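Local coordinates for protein nidogen (Mus musculus, PDB 1NPE) that is a basement-membrane glycoprotein, also called entactin, whose YWTD beta-propeller domain probably binds laminin and so links it to other matrix components, at residues 122-136 against 139-153. Sequence-based numbering, arbitrary orientation.
Sequences VNPRGIVTDPVRGNL and TDWNRDNPKIETSHM. With CD (cadmium ion), chain C.
W141 has CG between its backbone N and carbonyl carbon (chi1 59°), which lays the indole between N123 and R125. D140 has CG anti to its N, and its carboxylate reaches the chain at V122 and N123. Both belong to one blade of the six-bladed YWTD beta-propeller, and D140 is the aspartate of the YWTD sequence. Strands 124-130, 135-140 and 147-152 run antiparallel in this blade.

The N123 amide stacks on one indole face, the planes 6° apart. N123 CB sits over the five-membered ring, 3.5 Å from its centroid, a CH-pi contact. N123 OD1 lies over the six-membered ring, 3.3 Å from W141 CH2. R125 brings its guanidinium to the opposite face, tilted 30° from the ring. W141 NE1 is 3.2 Å from R125 CZ. The same guanidinium forms a salt bridge with E82. Another protein's chain packs on R125 and W141, so this sandwich is part of an interface.

D140 OD2 accepts from V122 N at 3.0 Å, on its syn side. D140 OD1 accepts from N123 N at 2.8 Å and from N142 N, on opposite faces of the carboxylate. The second bond closes an Asx turn. V122 O binds a cadmium ion together with S98 and D101, so D140 holds the backbone next to the metal ligand.

At the other end, G134 and N135 form a G1 bulge against D130. M153 CE meets T129 CG2, the two side chains crossing at about a right angle, and M153 SD lies near P131 CA. L136 O accepts from S151 N and, on the opposite face of its carbonyl plane, from T150 OG1 at 2.9 Å.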
loop_
_atom_site.group_PDB
_atom_site.type_symbol
_atom_site.label_atom_id
_atom_site.label_comp_id
_atom_site.label_asym_id
_atom_site.label_seq_id
_atom_site.Cartn_x
_atom_site.Cartn_y
_atom_site.Cartn_z
ATOM N N VAL A 122 0.134 -4.817 -10.499
ATOM C CA VAL A 122 -1.238 -4.836 -10.013
ATOM C C VAL A 122 -1.297 -4.239 -8.606
ATOM O O VAL A 122 -2.102 -3.354 -8.335
ATOM C CB VAL A 122 -1.798 -6.280 -10.026
ATOM C CG1 VAL A 122 -3.176 -6.351 -9.334
ATOM C CG2 VAL A 122 -1.908 -6.767 -11.474
ATOM N N ASN A 123 -0.444 -4.735 -7.716
ATOM C CA ASN A 123 -0.384 -4.235 -6.346
ATOM C C ASN A 123 1.061 -4.014 -5.877
ATOM O O ASN A 123 1.493 -4.584 -4.876
ATOM C CB ASN A 123 -1.122 -5.175 -5.380
ATOM C CG ASN A 123 -2.614 -4.848 -5.248
ATOM O OD1 ASN A 123 -3.451 -5.742 -5.166
ATOM N ND2 ASN A 123 -2.940 -3.568 -5.204
ATOM N N PRO A 124 1.844 -3.208 -6.619
ATOM C CA PRO A 124 3.222 -2.986 -6.168
ATOM C C PRO A 124 3.145 -2.265 -4.830
ATOM O O PRO A 124 2.190 -1.534 -4.571
ATOM C CB PRO A 124 3.788 -2.066 -7.251
ATOM C CG PRO A 124 2.580 -1.262 -7.654
ATOM C CD PRO A 124 1.542 -2.366 -7.788
ATOM N N ARG A 125 4.133 -2.476 -3.974
ATOM C CA ARG A 125 4.117 -1.824 -2.679
ATOM C C ARG A 125 5.531 -1.546 -2.205
ATOM O O ARG A 125 6.013 -0.428 -2.343
ATOM C CB ARG A 125 3.313 -2.663 -1.667
ATOM C CG ARG A 125 3.363 -2.171 -0.228
ATOM C CD ARG A 125 2.328 -2.882 0.627
ATOM N NE ARG A 125 1.002 -2.298 0.465
ATOM C CZ ARG A 125 -0.135 -2.870 0.853
ATOM N NH1 ARG A 125 -0.136 -4.073 1.423
ATOM N NH2 ARG A 125 -1.269 -2.192 0.746
ATOM N N GLY A 126 6.207 -2.565 -1.679
ATOM C CA GLY A 126 7.564 -2.375 -1.207
ATOM C C GLY A 126 8.533 -2.092 -2.338
ATOM O O GLY A 126 8.411 -2.651 -3.425
ATOM N N ILE A 127 9.477 -1.192 -2.096
ATOM C CA ILE A 127 10.489 -0.857 -3.094
ATOM C C ILE A 127 11.746 -0.295 -2.426
ATOM O O ILE A 127 11.667 0.517 -1.505
ATOM C CB ILE A 127 9.957 0.121 -4.174
ATOM C CG1 ILE A 127 10.998 0.288 -5.284
ATOM C CG2 ILE A 127 9.637 1.475 -3.567
ATOM C CD1 ILE A 127 10.520 1.129 -6.455
ATOM N N VAL A 128 12.901 -0.792 -2.850
ATOM C CA VAL A 128 14.184 -0.355 -2.300
ATOM C C VAL A 128 15.238 -0.243 -3.392
ATOM O O VAL A 128 15.112 -0.847 -4.461
ATOM C CB VAL A 128 14.729 -1.343 -1.231
ATOM C CG1 VAL A 128 13.863 -1.319 0.018
ATOM C CG2 VAL A 128 14.804 -2.761 -1.803
ATOM N N THR A 129 16.288 0.514 -3.098
ATOM C CA THR A 129 17.393 0.700 -4.025
ATOM C C THR A 129 18.697 0.236 -3.394
ATOM O O THR A 129 18.789 0.047 -2.183
ATOM C CB THR A 129 17.627 2.183 -4.362
ATOM O OG1 THR A 129 17.705 2.935 -3.147
ATOM C CG2 THR A 129 16.548 2.738 -5.267
ATOM N N ASP A 130 19.699 0.079 -4.251
ATOM C CA ASP A 130 21.066 -0.277 -3.876
ATOM C C ASP A 130 21.839 0.620 -4.843
ATOM O O ASP A 130 22.373 0.161 -5.847
ATOM C CB ASP A 130 21.360 -1.757 -4.157
ATOM C CG ASP A 130 22.783 -2.160 -3.760
ATOM O OD1 ASP A 130 23.451 -1.414 -3.011
ATOM O OD2 ASP A 130 23.229 -3.237 -4.196
ATOM N N PRO A 131 21.846 1.935 -4.573
ATOM C CA PRO A 131 22.519 2.942 -5.397
ATOM C C PRO A 131 23.933 2.642 -5.849
ATOM O O PRO A 131 24.284 2.934 -6.993
ATOM C CB PRO A 131 22.450 4.191 -4.528
ATOM C CG PRO A 131 21.139 3.997 -3.795
ATOM C CD PRO A 131 21.258 2.559 -3.374
ATOM N N VAL A 132 24.737 2.040 -4.980
ATOM C CA VAL A 132 26.116 1.737 -5.342
ATOM C C VAL A 132 26.231 0.718 -6.488
ATOM O O VAL A 132 27.063 0.890 -7.384
ATOM C CB VAL A 132 26.956 1.302 -4.106
ATOM C CG1 VAL A 132 28.426 1.178 -4.483
ATOM C CG2 VAL A 132 26.804 2.326 -2.973
ATOM N N ARG A 133 25.379 -0.311 -6.485
ATOM C CA ARG A 133 25.412 -1.326 -7.547
ATOM C C ARG A 133 24.395 -1.083 -8.674
ATOM O O ARG A 133 24.334 -1.855 -9.644
ATOM C CB ARG A 133 25.232 -2.744 -6.978
ATOM C CG ARG A 133 26.434 -3.288 -6.196
ATOM C CD ARG A 133 26.218 -3.210 -4.690
ATOM N NE ARG A 133 27.385 -2.676 -3.987
ATOM C CZ ARG A 133 27.328 -1.902 -2.903
ATOM N NH1 ARG A 133 26.155 -1.561 -2.378
ATOM N NH2 ARG A 133 28.450 -1.458 -2.346
ATOM N N GLY A 134 23.591 -0.026 -8.526
ATOM C CA GLY A 134 22.600 0.328 -9.532
ATOM C C GLY A 134 21.393 -0.583 -9.685
ATOM O O GLY A 134 20.848 -0.719 -10.786
ATOM N N ASN A 135 20.944 -1.179 -8.588
ATOM C CA ASN A 135 19.787 -2.071 -8.645
ATOM C C ASN A 135 18.536 -1.610 -7.897
ATOM O O ASN A 135 18.613 -0.994 -6.833
ATOM C CB ASN A 135 20.185 -3.470 -8.198
ATOM C CG ASN A 135 21.105 -4.145 -9.186
ATOM O OD1 ASN A 135 20.810 -4.219 -10.385
ATOM N ND2 ASN A 135 22.230 -4.640 -8.692
ATOM N N LEU A 136 17.385 -1.957 -8.467
ATOM C CA LEU A 136 16.073 -1.623 -7.927
ATOM C C LEU A 136 15.328 -2.927 -7.640
ATOM O O LEU A 136 15.388 -3.863 -8.439
ATOM C CB LEU A 136 15.298 -0.805 -8.966
ATOM C CG LEU A 136 13.944 -0.200 -8.594
ATOM C CD1 LEU A 136 14.094 0.772 -7.425
ATOM C CD2 LEU A 136 13.373 0.518 -9.795
ATOM N N THR A 139 8.149 -5.320 -4.501
ATOM C CA THR A 139 7.194 -6.403 -4.290
ATOM C C THR A 139 5.877 -6.014 -4.944
ATOM O O THR A 139 5.588 -4.830 -5.133
ATOM C CB THR A 139 6.893 -6.669 -2.792
ATOM O OG1 THR A 139 6.090 -5.608 -2.261
ATOM C CG2 THR A 139 8.169 -6.778 -1.992
ATOM N N ASP A 140 5.107 -7.022 -5.327
ATOM C CA ASP A 140 3.792 -6.817 -5.919
ATOM C C ASP A 140 2.966 -7.903 -5.252
ATOM O O ASP A 140 3.128 -9.083 -5.546
ATOM C CB ASP A 140 3.823 -7.009 -7.442
ATOM C CG ASP A 140 2.476 -6.691 -8.113
ATOM O OD1 ASP A 140 1.414 -6.824 -7.475
ATOM O OD2 ASP A 140 2.475 -6.323 -9.303
ATOM N N TRP A 141 2.097 -7.505 -4.332
ATOM C CA TRP A 141 1.294 -8.490 -3.620
ATOM C C TRP A 141 0.078 -9.039 -4.355
ATOM O O TRP A 141 -0.816 -9.608 -3.729
ATOM C CB TRP A 141 0.950 -8.012 -2.200
ATOM C CG TRP A 141 0.198 -6.742 -2.126
ATOM C CD1 TRP A 141 0.720 -5.487 -2.033
ATOM C CD2 TRP A 141 -1.223 -6.594 -2.060
ATOM N NE1 TRP A 141 -0.286 -4.563 -1.903
ATOM C CE2 TRP A 141 -1.491 -5.215 -1.912
ATOM C CE3 TRP A 141 -2.298 -7.495 -2.104
ATOM C CZ2 TRP A 141 -2.795 -4.708 -1.807
ATOM C CZ3 TRP A 141 -3.604 -6.992 -2.001
ATOM C CH2 TRP A 141 -3.836 -5.610 -1.853
ATOM N N ASN A 142 0.082 -8.888 -5.682
ATOM C CA ASN A 142 -0.953 -9.401 -6.604
ATOM C C ASN A 142 -1.475 -10.727 -6.043
ATOM O O ASN A 142 -0.761 -11.726 -6.051
ATOM C CB ASN A 142 -0.285 -9.650 -7.972
ATOM C CG ASN A 142 -1.256 -10.113 -9.069
ATOM O OD1 ASN A 142 -0.971 -9.935 -10.253
ATOM N ND2 ASN A 142 -2.372 -10.718 -8.690
ATOM N N ARG A 143 -2.707 -10.722 -5.542
ATOM C CA ARG A 143 -3.302 -11.922 -4.948
ATOM C C ARG A 143 -3.089 -13.201 -5.751
ATOM O O ARG A 143 -2.754 -14.244 -5.189
ATOM C CB ARG A 143 -4.799 -11.717 -4.716
ATOM C CG ARG A 143 -5.148 -10.877 -3.509
ATOM C CD ARG A 143 -5.059 -11.674 -2.218
ATOM N NE ARG A 143 -5.535 -10.883 -1.090
ATOM C CZ ARG A 143 -5.458 -11.250 0.186
ATOM N NH1 ARG A 143 -4.927 -12.419 0.532
ATOM N NH2 ARG A 143 -5.879 -10.420 1.124
ATOM N N ASP A 144 -3.266 -13.109 -7.066
ATOM C CA ASP A 144 -3.115 -14.267 -7.941
ATOM C C ASP A 144 -1.683 -14.619 -8.323
ATOM O O ASP A 144 -1.340 -15.795 -8.425
ATOM C CB ASP A 144 -3.980 -14.109 -9.198
ATOM C CG ASP A 144 -5.468 -14.085 -8.875
ATOM O OD1 ASP A 144 -5.964 -15.069 -8.281
ATOM O OD2 ASP A 144 -6.135 -13.075 -9.197
ATOM N N ASN A 145 -0.847 -13.609 -8.530
ATOM C CA ASN A 145 0.545 -13.846 -8.902
ATOM C C ASN A 145 1.501 -12.909 -8.182
ATOM O O ASN A 145 2.077 -12.007 -8.792
ATOM C CB ASN A 145 0.729 -13.703 -10.420
ATOM C CG ASN A 145 0.046 -14.809 -11.198
ATOM O OD1 ASN A 145 -1.151 -14.732 -11.490
ATOM N ND2 ASN A 145 0.800 -15.854 -11.531
ATOM N N PRO A 146 1.691 -13.112 -6.869
ATOM C CA PRO A 146 2.595 -12.271 -6.074
ATOM C C PRO A 146 4.039 -12.442 -6.553
ATOM O O PRO A 146 4.423 -13.517 -7.007
ATOM C CB PRO A 146 2.407 -12.826 -4.660
ATOM C CG PRO A 146 2.139 -14.277 -4.916
ATOM C CD PRO A 146 1.151 -14.214 -6.055
ATOM N N LYS A 147 4.845 -11.394 -6.449
ATOM C CA LYS A 147 6.225 -11.498 -6.900
ATOM C C LYS A 147 7.190 -10.470 -6.331
ATOM O O LYS A 147 6.784 -9.453 -5.767
ATOM C CB LYS A 147 6.278 -11.464 -8.432
ATOM C CG LYS A 147 5.567 -10.277 -9.043
ATOM C CD LYS A 147 5.519 -10.339 -10.562
ATOM C CE LYS A 147 4.863 -9.075 -11.116
ATOM N NZ LYS A 147 4.908 -8.987 -12.605
ATOM N N ILE A 148 8.470 -10.822 -6.383
ATOM C CA ILE A 148 9.556 -9.949 -5.959
ATOM C C ILE A 148 10.289 -9.721 -7.278
ATOM O O ILE A 148 10.682 -10.682 -7.945
ATOM C CB ILE A 148 10.527 -10.643 -4.964
ATOM C CG1 ILE A 148 9.765 -11.196 -3.756
ATOM C CG2 ILE A 148 11.589 -9.657 -4.493
ATOM C CD1 ILE A 148 9.114 -10.135 -2.890
ATOM N N GLU A 149 10.415 -8.469 -7.697
ATOM C CA GLU A 149 11.100 -8.184 -8.954
ATOM C C GLU A 149 12.310 -7.298 -8.764
ATOM O O GLU A 149 12.452 -6.611 -7.749
ATOM C CB GLU A 149 10.167 -7.491 -9.954
ATOM C CG GLU A 149 8.972 -8.296 -10.433
ATOM C CD GLU A 149 8.304 -7.667 -11.647
ATOM O OE1 GLU A 149 8.798 -7.870 -12.779
ATOM O OE2 GLU A 149 7.285 -6.967 -11.473
ATOM N N THR A 150 13.177 -7.313 -9.766
ATOM C CA THR A 150 14.360 -6.483 -9.751
ATOM C C THR A 150 14.594 -5.925 -11.143
ATOM O O THR A 150 14.075 -6.440 -12.133
ATOM C CB THR A 150 15.630 -7.251 -9.293
ATOM O OG1 THR A 150 16.705 -6.324 -9.134
ATOM C CG2 THR A 150 16.056 -8.277 -10.320
ATOM N N SER A 151 15.347 -4.839 -11.200
ATOM C CA SER A 151 15.710 -4.215 -12.463
ATOM C C SER A 151 16.843 -3.261 -12.160
ATOM O O SER A 151 17.165 -3.021 -10.991
ATOM C CB SER A 151 14.532 -3.438 -13.061
ATOM O OG SER A 151 14.403 -2.151 -12.473
ATOM N N HIS A 152 17.484 -2.759 -13.206
ATOM C CA HIS A 152 18.542 -1.780 -13.022
ATOM C C HIS A 152 17.775 -0.506 -12.638
ATOM O O HIS A 152 16.598 -0.367 -12.968
ATOM C CB HIS A 152 19.298 -1.525 -14.340
ATOM C CG HIS A 152 20.253 -2.611 -14.739
ATOM N ND1 HIS A 152 20.860 -2.644 -15.978
ATOM C CD2 HIS A 152 20.746 -3.670 -14.052
ATOM C CE1 HIS A 152 21.691 -3.670 -16.034
ATOM N NE2 HIS A 152 21.640 -4.309 -14.878
ATOM N N MET A 153 18.429 0.414 -11.942
ATOM C CA MET A 153 17.777 1.663 -11.574
ATOM C C MET A 153 17.472 2.509 -12.805
ATOM O O MET A 153 16.580 3.361 -12.768
ATOM C CB MET A 153 18.626 2.441 -10.567
ATOM C CG MET A 153 18.476 1.907 -9.148
ATOM S SD MET A 153 19.720 2.485 -8.001
ATOM C CE MET A 153 19.247 4.150 -7.830
HETATM CD CD CD C . -3.670 -1.829 -9.103
HETATM O O HOH W 1 -4.461 -8.258 -5.734
HETATM O O HOH W 2 0.025 -1.986 -2.773
HETATM O O HOH W 3 18.825 -5.912 -10.938
HETATM O O HOH W 4 -4.622 -3.499 -10.668
HETATM O O HOH W 5 -4.786 -2.704 -6.891
HETATM O O HOH W 6 -5.737 -0.178 -9.512
#